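Local structure of phenylalanine--tRNA ligase beta subunit (Pyrococcus horikoshii, 2CXI) at residues A[9-14]-A[63-68]; A[159-164]-A[197-202]; A[181-186]-A[214-219]. The protein forms, with the alpha subunit, the tetrameric ligase that attaches L-phenylalanine to tRNA(Phe) at the expense of ATP. All coordinates share one frame; numbering follows the deposited sequence.

In the fold
The three contacts sample two separate regions of this N-terminal fragment of the beta subunit. Contact 1 pairs two helices near the start of the chain, and its centre lies about 40 Å from that of contact 2 and about 32 Å from that of contact 3. Contacts 2 and 3 both belong to the B3/4 domain; their centres are about 13 Å apart and their nearest atoms about 5 Å, without touching. Their segments alternate along the chain, and both reach the same mixed sheet, where strand 199-204 and strand 216-217 flank strand 209-212. None of the contacts lies at the acidic residues D331, D337, E340 and D341, which are predicted to bind magnesium together with the alpha subunit.

Contact 1: residues A[9-14]-A[63-68]; sequences SDLERL and EGVARQ
L14 and A66 press together where helix 8-15 meets helix 62-72, CB of L14 standing 3.6 Å from CB of A66. The small side chain of A66 meets backbone as well, its CB lying 4.2 Å from the carbonyl O of L11. L14 then extends along the partner helix: with CG anti to its own carbonyl carbon (chi1 -68°), it carries CD1 to within 4.0 Å of CA of E63, so the branch touches main chain more than side chain. L11 adds the remaining apolar contact, its CD1 reaching CG1 of V65 at 4.1 Å as the two side chains cross obliquely.

No hydrogen bond links the two segments. This is apolar helix-helix packing, in which leucines three residues apart on one helix face the backbone of E63 and the side chains of V65 and A66 on the other. The local axes approach to 9.0 Å with a signed crossing angle of -47°. Both helices also lean on strand 44-51, through L11 on F47 and V65 on L49.

A polar group of D10, R13 and E63 lies beside the apolar patch. R13 grips D10 side-on, with two nitrogens directed to one oxygen: NE of R13 meets the anti lone pair of OD1 of D10 at 2.8 Å, whereas NH2 approaches that oxygen from above the carboxylate plane. R13 has a further salt bridge to D115. OD2 of D10 and OE2 of E63 come within 5.3 Å of each other, a like-charge proximity probably offset by R257, which forms salt bridges to both acids; OE1 of E63 is hydrogen-bonded to S61.

Contact 2: residues A[159-164]-A[197-202]; sequences AEKTEK and QFYPLL
Two backbone hydrogen bonds join A159 to Y199 and make them an antiparallel, hydrogen-bonded pair. N of A159 donates to O of Y199 over 2.8 Å with an N-H...O angle of 161°, and N of Y199 returns a bond of 2.9 Å to O of A159. The pair closes the end of the match between strands 154-159 and 199-204 in the B3/4 domain, the amino acid-editing domain of the archaeal and eukaryal enzymes. Immediately beyond A159 its segment turns away through a type I turn from E160 to E163.

Apolar contact is modest but close. CB of A159 lies 3.8 Å from CD2 of L201, two residues beyond Y199.

K161 crosses Y199 at about a right angle and sets CG over one face of the phenol, near the rim, a CH-pi contact with CG of K161 4.0 Å from the ring centroid of Y199. CD and CE run on beyond the ring outline on its hydroxyl side, the extended chain bringing CE of K161 to 3.3 Å from the carbonyl O of Q197. Across the contact F198 is met at its edge: the carbonyl O of A159 lies near the ring plane, and OE1 of E160, 3.8 Å from CE1 of F198, lies in it, with the carboxylate turned 88° from the ring. CG of the adjacent Q197 covers one face.

Beside the hydroxyl edge of Y199, NZ of K161 is hydrogen-bonded to the carbonyl of K196, and weakly to that of K194, which also bonds the hydroxyl of Y199. The lysine charge thus appears to be eased by main-chain oxygens, and the slightly positive C-H rim of F198 probably offers the E160 carboxylate a mild electrostatic attraction.

Contact 3: residues A[181-186]-A[214-219]; sequences EKHEKG and PIINSE
I216 lies over one face of the H183 imidazole, the two side chains arriving from opposite directions. CG1 of I216 stands 4.0 Å from the centroid of the H183 ring, 27° off its normal, in a CH-pi contact. Beyond it, CD1 of I216 comes to 3.5 Å from CE1 of H183, so the isoleucine overlaps the side of the ring that holds CE1 and NE2.

Bonds at both ring nitrogens restrain this flat surface. H183 is the N-cap of helix 184-189: its ND1 accepts from the backbone N of K185 at 3.0 Å, with an N-H...N angle of 163° and the donor in the ring plane. Placing CG anti to the backbone N (chi1 -160°) brings ND1 round to the N-H of K185 at the start of the helix. NE2 bonds to the carbonyl of L168, and together the two bonds should limit rotation of the imidazole and fix the face that I216 meets.

K185 crosses I216 at about a right angle. CB of K185 sits 3.4 Å from the backbone O of I215, and its CG lies 3.8 Å from CD1 of I216; the chain then bends away, taking NZ to a salt bridge with E188. That carbonyl of I215 accepts a hydrogen bond from R137. At the next residue, CA of G186 rests 3.8 Å from CG2 of I215.

I215 and I216 both face M212, a classic beta bulge where strand 216-217 pairs antiparallel with strand 209-212. I215, just before the strand, touches L180 and I216 touches I179, so the bulge packs against helix 176-182 as well as the start of helix 184-189.

Contact 1: residues A[9-14]-A[63-68]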
ATOM      1  N   SER A   9     -46.806   3.967   6.551  1.00 18.47           N
ATOM      2  CA  SER A   9     -46.046   3.953   7.824  1.00 19.81           C
ATOM      3  C   SER A   9     -44.568   4.374   7.578  1.00 18.71           C
ATOM      4  O   SER A   9     -43.933   4.973   8.463  1.00 19.05           O
ATOM      5  CB  SER A   9     -46.148   2.580   8.533  1.00 19.15           C
ATOM      6  OG  SER A   9     -45.447   1.588   7.790  1.00 23.05           O
ATOM      7  N   ASP A  10     -44.045   4.088   6.389  1.00 17.50           N
ATOM      8  CA  ASP A  10     -42.667   4.540   6.051  1.00 17.15           C
ATOM      9  C   ASP A  10     -42.644   6.069   6.023  1.00 17.25           C
ATOM     10  O   ASP A  10     -41.791   6.684   6.641  1.00 17.48           O
ATOM     11  CB  ASP A  10     -42.199   3.934   4.735  1.00 17.22           C
ATOM     12  CG  ASP A  10     -40.742   4.238   4.411  1.00 17.84           C
ATOM     13  OD1 ASP A  10     -39.910   4.209   5.332  1.00 19.17           O
ATOM     14  OD2 ASP A  10     -40.337   4.464   3.241  1.00 17.23           O
ATOM     15  N   LEU A  11     -43.606   6.703   5.326  1.00 16.76           N
ATOM     16  CA  LEU A  11     -43.698   8.167   5.302  1.00 17.29           C
ATOM     17  C   LEU A  11     -43.807   8.778   6.695  1.00 16.86           C
ATOM     18  O   LEU A  11     -43.095   9.757   7.035  1.00 17.09           O
ATOM     19  CB  LEU A  11     -44.954   8.560   4.513  1.00 17.94           C
ATOM     20  CG  LEU A  11     -45.014   8.877   3.014  1.00 19.74           C
ATOM     21  CD1 LEU A  11     -43.767   9.200   2.187  1.00 18.46           C
ATOM     22  CD2 LEU A  11     -46.142   8.173   2.251  1.00 18.86           C
ATOM     23  N   GLU A  12     -44.687   8.205   7.516  1.00 16.14           N
ATOM     24  CA  GLU A  12     -44.930   8.702   8.861  1.00 16.48           C
ATOM     25  C   GLU A  12     -43.717   8.556   9.815  1.00 16.30           C
ATOM     26  O   GLU A  12     -43.471   9.468  10.607  1.00 17.15           O
ATOM     27  CB  GLU A  12     -46.221   8.080   9.443  1.00 16.20           C
ATOM     28  CG  GLU A  12     -47.416   8.583   8.611  1.00 17.10           C
ATOM     29  CD  GLU A  12     -48.768   7.987   8.954  1.00 18.64           C
ATOM     30  OE1 GLU A  12     -48.838   6.882   9.555  1.00 20.35           O
ATOM     31  OE2 GLU A  12     -49.787   8.665   8.610  1.00 20.14           O
ATOM     32  N   ARG A  13     -42.978   7.454   9.737  1.00 16.36           N
ATOM     33  CA  ARG A  13     -41.719   7.350  10.523  1.00 17.04           C
ATOM     34  C   ARG A  13     -40.717   8.402  10.069  1.00 16.34           C
ATOM     35  O   ARG A  13     -40.043   8.998  10.906  1.00 18.03           O
ATOM     36  CB  ARG A  13     -41.130   5.928  10.536  1.00 16.73           C
ATOM     37  CG  ARG A  13     -40.653   5.350   9.206  1.00 21.10           C
ATOM     38  CD  ARG A  13     -39.672   4.173   9.331  1.00 19.17           C
ATOM     39  NE  ARG A  13     -39.414   3.536   8.051  1.00 21.83           N
ATOM     40  CZ  ARG A  13     -38.885   2.318   7.925  1.00 24.17           C
ATOM     41  NH1 ARG A  13     -38.548   1.610   9.009  1.00 24.83           N
ATOM     42  NH2 ARG A  13     -38.685   1.801   6.723  1.00 27.56           N
ATOM     43  N   LEU A  14     -40.672   8.690   8.763  1.00 15.19           N
ATOM     44  CA  LEU A  14     -39.775   9.706   8.228  1.00 16.00           C
ATOM     45  C   LEU A  14     -40.167  11.145   8.636  1.00 15.92           C
ATOM     46  O   LEU A  14     -39.328  11.960   9.052  1.00 14.46           O
ATOM     47  CB  LEU A  14     -39.654   9.549   6.693  1.00 15.91           C
ATOM     48  CG  LEU A  14     -38.935   8.299   6.166  1.00 18.07           C
ATOM     49  CD1 LEU A  14     -39.233   8.154   4.665  1.00 17.79           C
ATOM     50  CD2 LEU A  14     -37.407   8.405   6.447  1.00 22.45           C
ATOM     51  N   GLU A  63     -38.544   9.268   0.851  1.00 14.62           N
ATOM     52  CA  GLU A  63     -37.622  10.141   1.590  1.00 14.64           C
ATOM     53  C   GLU A  63     -37.814  11.595   1.159  1.00 13.82           C
ATOM     54  O   GLU A  63     -37.829  12.512   1.996  1.00 12.80           O
ATOM     55  CB  GLU A  63     -36.138   9.713   1.412  1.00 14.94           C
ATOM     56  CG  GLU A  63     -35.837   8.277   1.853  1.00 16.83           C
ATOM     57  CD  GLU A  63     -36.109   7.231   0.773  1.00 18.76           C
ATOM     58  OE1 GLU A  63     -36.628   7.556  -0.314  1.00 25.63           O
ATOM     59  OE2 GLU A  63     -35.784   6.063   0.994  1.00 24.77           O
ATOM     60  N   GLY A  64     -37.900  11.807  -0.154  1.00 14.04           N
ATOM     61  CA  GLY A  64     -38.018  13.155  -0.715  1.00 13.86           C
ATOM     62  C   GLY A  64     -39.385  13.778  -0.421  1.00 14.90           C
ATOM     63  O   GLY A  64     -39.494  14.983  -0.151  1.00 14.76           O
ATOM     64  N   VAL A  65     -40.418  12.940  -0.469  1.00 14.70           N
ATOM     65  CA  VAL A  65     -41.788  13.368  -0.132  1.00 16.27           C
ATOM     66  C   VAL A  65     -41.921  13.808   1.352  1.00 16.20           C
ATOM     67  O   VAL A  65     -42.473  14.891   1.666  1.00 15.87           O
ATOM     68  CB  VAL A  65     -42.789  12.247  -0.480  1.00 15.67           C
ATOM     69  CG1 VAL A  65     -44.236  12.615   0.017  1.00 18.43           C
ATOM     70  CG2 VAL A  65     -42.796  12.015  -1.964  1.00 18.73           C
ATOM     71  N   ALA A  66     -41.386  12.976   2.259  1.00 16.54           N
ATOM     72  CA  ALA A  66     -41.396  13.243   3.690  1.00 16.13           C
ATOM     73  C   ALA A  66     -40.611  14.508   3.967  1.00 17.25           C
ATOM     74  O   ALA A  66     -40.983  15.311   4.804  1.00 16.59           O
ATOM     75  CB  ALA A  66     -40.781  12.066   4.436  1.00 16.23           C
ATOM     76  N   ARG A  67     -39.505  14.682   3.257  1.00 16.51           N
ATOM     77  CA  ARG A  67     -38.661  15.861   3.479  1.00 17.43           C
ATOM     78  C   ARG A  67     -39.476  17.114   3.135  1.00 17.55           C
ATOM     79  O   ARG A  67     -39.583  18.021   3.948  1.00 18.18           O
ATOM     80  CB  ARG A  67     -37.382  15.745   2.617  1.00 15.93           C
ATOM     81  CG  ARG A  67     -36.263  16.796   2.878  1.00 18.50           C
ATOM     82  CD  ARG A  67     -34.960  16.326   2.211  1.00 19.71           C
ATOM     83  NE  ARG A  67     -35.203  16.098   0.791  1.00 23.72           N
ATOM     84  CZ  ARG A  67     -34.600  15.190   0.029  1.00 21.52           C
ATOM     85  NH1 ARG A  67     -33.653  14.371   0.517  1.00 22.65           N
ATOM     86  NH2 ARG A  67     -34.946  15.121  -1.251  1.00 22.88           N
ATOM     87  N   GLN A  68     -40.106  17.139   1.961  1.00 18.07           N
ATOM     88  CA  GLN A  68     -40.946  18.268   1.600  1.00 19.84           C
ATOM     89  C   GLN A  68     -42.024  18.558   2.604  1.00 18.34           C
ATOM     90  O   GLN A  68     -42.243  19.722   2.971  1.00 18.56           O
ATOM     91  CB  GLN A  68     -41.671  18.038   0.290  1.00 21.00           C
ATOM     92  CG  GLN A  68     -41.381  19.105  -0.632  1.00 29.51           C
ATOM     93  CD  GLN A  68     -40.183  18.640  -1.318  1.00 39.84           C
ATOM     94  OE1 GLN A  68     -39.281  19.411  -1.661  1.00 44.93           O
ATOM     95  NE2 GLN A  68     -40.127  17.315  -1.487  1.00 44.54           N
TER

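Contact 2: residues A[159-164]-A[197-202]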
ATOM      1  N   ALA A 159     -13.525  -3.235 -20.344  1.00 21.09           N
ATOM      2  CA  ALA A 159     -13.229  -4.666 -20.302  1.00 22.70           C
ATOM      3  C   ALA A 159     -13.364  -5.360 -21.668  1.00 23.66           C
ATOM      4  O   ALA A 159     -14.251  -5.034 -22.476  1.00 23.24           O
ATOM      5  CB  ALA A 159     -14.157  -5.346 -19.306  1.00 20.98           C
ATOM      6  N   GLU A 160     -12.498  -6.355 -21.873  1.00 24.85           N
ATOM      7  CA  GLU A 160     -12.629  -7.327 -22.953  1.00 26.21           C
ATOM      8  C   GLU A 160     -13.985  -8.029 -22.884  1.00 26.30           C
ATOM      9  O   GLU A 160     -14.496  -8.327 -21.796  1.00 25.12           O
ATOM     10  CB  GLU A 160     -11.510  -8.384 -22.855  1.00 26.33           C
ATOM     11  CG  GLU A 160     -10.080  -7.835 -22.937  1.00 29.54           C
ATOM     12  CD  GLU A 160      -9.684  -7.366 -24.344  1.00 36.36           C
ATOM     13  OE1 GLU A 160     -10.421  -7.642 -25.327  1.00 37.23           O
ATOM     14  OE2 GLU A 160      -8.636  -6.694 -24.477  1.00 36.22           O
ATOM     15  N   LYS A 161     -14.541  -8.307 -24.060  1.00 26.27           N
ATOM     16  CA  LYS A 161     -15.842  -8.946 -24.185  1.00 25.99           C
ATOM     17  C   LYS A 161     -15.860 -10.421 -23.718  1.00 26.28           C
ATOM     18  O   LYS A 161     -16.938 -11.007 -23.539  1.00 26.04           O
ATOM     19  CB  LYS A 161     -16.319  -8.853 -25.633  1.00 26.30           C
ATOM     20  CG  LYS A 161     -16.459  -7.444 -26.142  1.00 27.73           C
ATOM     21  CD  LYS A 161     -17.095  -7.395 -27.507  1.00 30.11           C
ATOM     22  CE  LYS A 161     -16.991  -5.983 -28.037  1.00 33.93           C
ATOM     23  NZ  LYS A 161     -18.014  -5.648 -29.067  1.00 37.37           N
ATOM     24  N   THR A 162     -14.669 -10.993 -23.553  1.00 26.37           N
ATOM     25  CA  THR A 162     -14.507 -12.368 -23.068  1.00 27.16           C
ATOM     26  C   THR A 162     -14.330 -12.472 -21.555  1.00 26.79           C
ATOM     27  O   THR A 162     -14.333 -13.582 -21.023  1.00 25.55           O
ATOM     28  CB  THR A 162     -13.303 -13.049 -23.751  1.00 27.85           C
ATOM     29  OG1 THR A 162     -12.150 -12.223 -23.570  1.00 27.83           O
ATOM     30  CG2 THR A 162     -13.491 -13.131 -25.263  1.00 28.94           C
ATOM     31  N   GLU A 163     -14.189 -11.332 -20.855  1.00 26.44           N
ATOM     32  CA  GLU A 163     -14.274 -11.353 -19.373  1.00 26.46           C
ATOM     33  C   GLU A 163     -15.567 -12.023 -18.906  1.00 25.35           C
ATOM     34  O   GLU A 163     -16.588 -11.975 -19.590  1.00 23.94           O
ATOM     35  CB  GLU A 163     -14.195  -9.945 -18.755  1.00 26.87           C
ATOM     36  CG  GLU A 163     -12.876  -9.204 -18.892  1.00 32.36           C
ATOM     37  CD  GLU A 163     -11.671  -9.953 -18.334  1.00 41.16           C
ATOM     38  OE1 GLU A 163     -11.800 -10.643 -17.296  1.00 44.15           O
ATOM     39  OE2 GLU A 163     -10.570  -9.836 -18.937  1.00 45.41           O
ATOM     40  N   LYS A 164     -15.519 -12.628 -17.715  1.00 24.62           N
ATOM     41  CA  LYS A 164     -16.650 -13.387 -17.196  1.00 24.43           C
ATOM     42  C   LYS A 164     -17.056 -12.935 -15.802  1.00 22.68           C
ATOM     43  O   LYS A 164     -16.216 -12.537 -15.000  1.00 21.74           O
ATOM     44  CB  LYS A 164     -16.301 -14.891 -17.102  1.00 23.72           C
ATOM     45  CG  LYS A 164     -16.005 -15.581 -18.419  1.00 26.85           C
ATOM     46  CD  LYS A 164     -16.123 -17.127 -18.187  1.00 28.13           C
ATOM     47  CE  LYS A 164     -15.183 -17.916 -19.090  1.00 37.99           C
ATOM     48  NZ  LYS A 164     -14.892 -19.274 -18.492  1.00 40.55           N
ATOM     49  N   GLN A 197     -15.796  -1.559 -28.733  1.00 28.80           N
ATOM     50  CA  GLN A 197     -14.716  -2.523 -28.655  1.00 29.22           C
ATOM     51  C   GLN A 197     -14.641  -3.182 -27.276  1.00 28.65           C
ATOM     52  O   GLN A 197     -14.280  -4.352 -27.174  1.00 28.19           O
ATOM     53  CB  GLN A 197     -13.405  -1.832 -28.984  1.00 30.17           C
ATOM     54  CG  GLN A 197     -12.293  -2.770 -29.363  1.00 33.47           C
ATOM     55  CD  GLN A 197     -10.959  -2.074 -29.368  1.00 40.18           C
ATOM     56  OE1 GLN A 197     -10.890  -0.823 -29.366  1.00 40.34           O
ATOM     57  NE2 GLN A 197      -9.882  -2.867 -29.366  1.00 42.99           N
ATOM     58  N   PHE A 198     -14.973  -2.419 -26.226  1.00 27.48           N
ATOM     59  CA  PHE A 198     -14.902  -2.897 -24.835  1.00 25.56           C
ATOM     60  C   PHE A 198     -16.227  -2.595 -24.130  1.00 24.62           C
ATOM     61  O   PHE A 198     -16.973  -1.697 -24.563  1.00 22.74           O
ATOM     62  CB  PHE A 198     -13.758  -2.228 -24.073  1.00 26.51           C
ATOM     63  CG  PHE A 198     -12.418  -2.387 -24.730  1.00 28.72           C
ATOM     64  CD1 PHE A 198     -11.849  -3.652 -24.886  1.00 28.47           C
ATOM     65  CD2 PHE A 198     -11.734  -1.273 -25.211  1.00 31.97           C
ATOM     66  CE1 PHE A 198     -10.610  -3.804 -25.536  1.00 31.97           C
ATOM     67  CE2 PHE A 198     -10.479  -1.405 -25.850  1.00 32.31           C
ATOM     68  CZ  PHE A 198      -9.920  -2.682 -26.002  1.00 30.51           C
ATOM     69  N   TYR A 199     -16.548  -3.361 -23.088  1.00 22.76           N
ATOM     70  CA  TYR A 199     -17.750  -3.051 -22.269  1.00 21.97           C
ATOM     71  C   TYR A 199     -17.335  -2.524 -20.895  1.00 21.26           C
ATOM     72  O   TYR A 199     -16.282  -2.930 -20.365  1.00 20.90           O
ATOM     73  CB  TYR A 199     -18.666  -4.269 -22.113  1.00 21.96           C
ATOM     74  CG  TYR A 199     -19.134  -4.916 -23.400  1.00 22.14           C
ATOM     75  CD1 TYR A 199     -19.276  -4.174 -24.585  1.00 22.58           C
ATOM     76  CD2 TYR A 199     -19.444  -6.281 -23.428  1.00 22.17           C
ATOM     77  CE1 TYR A 199     -19.710  -4.770 -25.759  1.00 21.89           C
ATOM     78  CE2 TYR A 199     -19.894  -6.886 -24.594  1.00 24.86           C
ATOM     79  CZ  TYR A 199     -20.004  -6.119 -25.764  1.00 24.84           C
ATOM     80  OH  TYR A 199     -20.458  -6.707 -26.910  1.00 23.72           O
ATOM     81  N   PRO A 200     -18.122  -1.608 -20.319  1.00 21.11           N
ATOM     82  CA  PRO A 200     -17.785  -1.061 -18.999  1.00 19.81           C
ATOM     83  C   PRO A 200     -17.950  -2.161 -17.948  1.00 19.56           C
ATOM     84  O   PRO A 200     -18.922  -2.929 -17.992  1.00 18.71           O
ATOM     85  CB  PRO A 200     -18.840   0.056 -18.779  1.00 19.26           C
ATOM     86  CG  PRO A 200     -19.503   0.274 -20.145  1.00 20.01           C
ATOM     87  CD  PRO A 200     -19.385  -1.042 -20.855  1.00 20.15           C
ATOM     88  N   LEU A 201     -17.002  -2.234 -17.031  1.00 18.81           N
ATOM     89  CA  LEU A 201     -17.083  -3.179 -15.940  1.00 19.31           C
ATOM     90  C   LEU A 201     -16.692  -2.458 -14.635  1.00 17.61           C
ATOM     91  O   LEU A 201     -15.732  -1.693 -14.602  1.00 16.85           O
ATOM     92  CB  LEU A 201     -16.144  -4.367 -16.217  1.00 19.77           C
ATOM     93  CG  LEU A 201     -16.575  -5.728 -15.692  1.00 23.08           C
ATOM     94  CD1 LEU A 201     -17.922  -6.121 -16.323  1.00 20.42           C
ATOM     95  CD2 LEU A 201     -15.488  -6.769 -16.047  1.00 22.77           C
ATOM     96  N   LEU A 202     -17.458  -2.704 -13.585  1.00 15.60           N
ATOM     97  CA  LEU A 202     -17.142  -2.192 -12.243  1.00 15.38           C
ATOM     98  C   LEU A 202     -16.625  -3.370 -11.399  1.00 15.78           C
ATOM     99  O   LEU A 202     -17.355  -4.314 -11.167  1.00 14.99           O
ATOM    100  CB  LEU A 202     -18.419  -1.616 -11.605  1.00 14.43           C
ATOM    101  CG  LEU A 202     -18.266  -0.834 -10.287  1.00 14.61           C
ATOM    102  CD1 LEU A 202     -17.242   0.398 -10.372  1.00 13.78           C
ATOM    103  CD2 LEU A 202     -19.670  -0.440  -9.738  1.00 12.32           C
TER

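Contact 3: residues A[181-186]-A[214-219]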
ATOM      1  N   GLU A 181     -26.271 -11.268 -24.774  1.00 31.24           N
ATOM      2  CA  GLU A 181     -27.113 -12.160 -25.581  1.00 33.32           C
ATOM      3  C   GLU A 181     -28.233 -12.832 -24.782  1.00 32.70           C
ATOM      4  O   GLU A 181     -29.385 -12.798 -25.181  1.00 33.23           O
ATOM      5  CB  GLU A 181     -26.197 -13.202 -26.241  1.00 33.94           C
ATOM      6  CG  GLU A 181     -26.839 -14.058 -27.309  1.00 41.05           C
ATOM      7  CD  GLU A 181     -26.097 -15.384 -27.509  1.00 49.34           C
ATOM      8  OE1 GLU A 181     -24.895 -15.491 -27.123  1.00 52.29           O
ATOM      9  OE2 GLU A 181     -26.727 -16.335 -28.043  1.00 51.54           O
ATOM     10  N   LYS A 182     -27.898 -13.418 -23.637  1.00 32.47           N
ATOM     11  CA  LYS A 182     -28.812 -14.280 -22.873  1.00 32.13           C
ATOM     12  C   LYS A 182     -29.608 -13.623 -21.744  1.00 30.91           C
ATOM     13  O   LYS A 182     -30.730 -14.037 -21.460  1.00 30.87           O
ATOM     14  CB  LYS A 182     -28.021 -15.441 -22.245  1.00 32.59           C
ATOM     15  CG  LYS A 182     -27.397 -16.368 -23.267  1.00 38.39           C
ATOM     16  CD  LYS A 182     -28.492 -17.196 -23.957  1.00 43.80           C
ATOM     17  CE  LYS A 182     -28.303 -17.202 -25.460  1.00 46.62           C
ATOM     18  NZ  LYS A 182     -26.991 -17.840 -25.815  1.00 50.17           N
ATOM     19  N   HIS A 183     -29.009 -12.668 -21.040  1.00 28.76           N
ATOM     20  CA  HIS A 183     -29.690 -12.048 -19.905  1.00 27.41           C
ATOM     21  C   HIS A 183     -30.801 -11.123 -20.397  1.00 26.30           C
ATOM     22  O   HIS A 183     -30.621 -10.380 -21.362  1.00 26.23           O
ATOM     23  CB  HIS A 183     -28.700 -11.247 -19.037  1.00 26.57           C
ATOM     24  CG  HIS A 183     -29.202 -11.007 -17.659  1.00 24.69           C
ATOM     25  ND1 HIS A 183     -30.189 -10.091 -17.381  1.00 23.14           N
ATOM     26  CD2 HIS A 183     -28.897 -11.605 -16.484  1.00 23.44           C
ATOM     27  CE1 HIS A 183     -30.466 -10.126 -16.089  1.00 22.26           C
ATOM     28  NE2 HIS A 183     -29.695 -11.033 -15.520  1.00 21.69           N
ATOM     29  N   GLU A 184     -31.942 -11.149 -19.738  1.00 26.23           N
ATOM     30  CA  GLU A 184     -33.037 -10.245 -20.150  1.00 27.03           C
ATOM     31  C   GLU A 184     -32.639  -8.743 -20.154  1.00 26.12           C
ATOM     32  O   GLU A 184     -33.085  -7.982 -21.019  1.00 25.16           O
ATOM     33  CB  GLU A 184     -34.284 -10.469 -19.306  1.00 27.11           C
ATOM     34  CG  GLU A 184     -34.180  -9.898 -17.903  1.00 32.21           C
ATOM     35  CD  GLU A 184     -35.376 -10.235 -17.046  1.00 40.71           C
ATOM     36  OE1 GLU A 184     -35.272 -10.081 -15.802  1.00 41.99           O
ATOM     37  OE2 GLU A 184     -36.416 -10.663 -17.622  1.00 44.59           O
ATOM     38  N   LYS A 185     -31.771  -8.321 -19.224  1.00 25.21           N
ATOM     39  CA  LYS A 185     -31.326  -6.916 -19.185  1.00 24.87           C
ATOM     40  C   LYS A 185     -30.244  -6.686 -20.239  1.00 25.07           C
ATOM     41  O   LYS A 185     -30.011  -5.561 -20.694  1.00 25.21           O
ATOM     42  CB  LYS A 185     -30.816  -6.553 -17.779  1.00 24.93           C
ATOM     43  CG  LYS A 185     -31.893  -6.537 -16.708  1.00 25.17           C
ATOM     44  CD  LYS A 185     -32.957  -5.502 -17.016  1.00 29.85           C
ATOM     45  CE  LYS A 185     -34.049  -5.548 -15.962  1.00 32.09           C
ATOM     46  NZ  LYS A 185     -35.376  -5.268 -16.559  1.00 31.78           N
ATOM     47  N   GLY A 186     -29.590  -7.772 -20.637  1.00 24.21           N
ATOM     48  CA  GLY A 186     -28.672  -7.747 -21.760  1.00 24.29           C
ATOM     49  C   GLY A 186     -29.371  -7.484 -23.085  1.00 25.12           C
ATOM     50  O   GLY A 186     -28.869  -6.719 -23.924  1.00 24.57           O
ATOM     51  N   PRO A 214     -24.272  -0.204 -18.312  1.00 16.92           N
ATOM     52  CA  PRO A 214     -25.483   0.036 -17.525  1.00 16.57           C
ATOM     53  C   PRO A 214     -26.460  -1.133 -17.623  1.00 17.08           C
ATOM     54  O   PRO A 214     -27.687  -0.919 -17.707  1.00 17.28           O
ATOM     55  CB  PRO A 214     -26.098   1.242 -18.267  1.00 15.92           C
ATOM     56  CG  PRO A 214     -25.790   0.938 -19.746  1.00 16.05           C
ATOM     57  CD  PRO A 214     -24.471   0.147 -19.734  1.00 16.47           C
ATOM     58  N   ILE A 215     -25.928  -2.353 -17.603  1.00 18.11           N
ATOM     59  CA  ILE A 215     -26.663  -3.570 -17.975  1.00 18.09           C
ATOM     60  C   ILE A 215     -27.216  -4.350 -16.773  1.00 18.04           C
ATOM     61  O   ILE A 215     -28.426  -4.476 -16.626  1.00 20.37           O
ATOM     62  CB  ILE A 215     -25.761  -4.483 -18.857  1.00 17.68           C
ATOM     63  CG1 ILE A 215     -25.234  -3.716 -20.103  1.00 17.69           C
ATOM     64  CG2 ILE A 215     -26.520  -5.812 -19.255  1.00 17.74           C
ATOM     65  CD1 ILE A 215     -26.359  -3.115 -21.056  1.00 17.52           C
ATOM     66  N   ILE A 216     -26.343  -4.828 -15.885  1.00 17.65           N
ATOM     67  CA  ILE A 216     -26.774  -5.702 -14.787  1.00 17.95           C
ATOM     68  C   ILE A 216     -25.685  -5.775 -13.719  1.00 17.90           C
ATOM     69  O   ILE A 216     -24.489  -5.704 -14.036  1.00 17.03           O
ATOM     70  CB  ILE A 216     -27.068  -7.152 -15.341  1.00 17.90           C
ATOM     71  CG1 ILE A 216     -27.832  -8.027 -14.322  1.00 15.71           C
ATOM     72  CG2 ILE A 216     -25.793  -7.820 -15.933  1.00 17.79           C
ATOM     73  CD1 ILE A 216     -29.255  -7.518 -14.094  1.00 20.85           C
ATOM     74  N   ASN A 217     -26.124  -5.955 -12.477  1.00 18.11           N
ATOM     75  CA  ASN A 217     -25.254  -6.243 -11.359  1.00 19.19           C
ATOM     76  C   ASN A 217     -24.903  -7.738 -11.258  1.00 19.33           C
ATOM     77  O   ASN A 217     -25.532  -8.604 -11.914  1.00 19.69           O
ATOM     78  CB  ASN A 217     -25.855  -5.697 -10.025  1.00 18.60           C
ATOM     79  CG  ASN A 217     -27.280  -6.190  -9.749  1.00 21.45           C
ATOM     80  OD1 ASN A 217     -28.072  -6.451 -10.677  1.00 20.34           O
ATOM     81  ND2 ASN A 217     -27.636  -6.266  -8.470  1.00 22.75           N
ATOM     82  N   SER A 218     -23.924  -8.056 -10.421  1.00 19.17           N
ATOM     83  CA  SER A 218     -23.560  -9.444 -10.257  1.00 20.95           C
ATOM     84  C   SER A 218     -24.475 -10.192  -9.267  1.00 20.57           C
ATOM     85  O   SER A 218     -25.117  -9.594  -8.370  1.00 20.07           O
ATOM     86  CB  SER A 218     -22.119  -9.551  -9.820  1.00 21.87           C
ATOM     87  OG  SER A 218     -22.051  -9.204  -8.470  1.00 24.49           O
ATOM     88  N   GLU A 219     -24.535 -11.507  -9.449  1.00 21.18           N
ATOM     89  CA  GLU A 219     -25.254 -12.402  -8.525  1.00 20.81           C
ATOM     90  C   GLU A 219     -24.581 -12.495  -7.126  1.00 20.87           C
ATOM     91  O   GLU A 219     -25.262 -12.550  -6.093  1.00 19.80           O
ATOM     92  CB  GLU A 219     -25.358 -13.807  -9.158  1.00 22.01           C
ATOM     93  CG  GLU A 219     -26.013 -14.845  -8.248  1.00 22.98           C
ATOM     94  CD  GLU A 219     -27.506 -14.616  -7.998  1.00 27.13           C
ATOM     95  OE1 GLU A 219     -28.174 -13.745  -8.590  1.00 25.84           O
ATOM     96  OE2 GLU A 219     -28.046 -15.348  -7.172  1.00 32.56           O
TER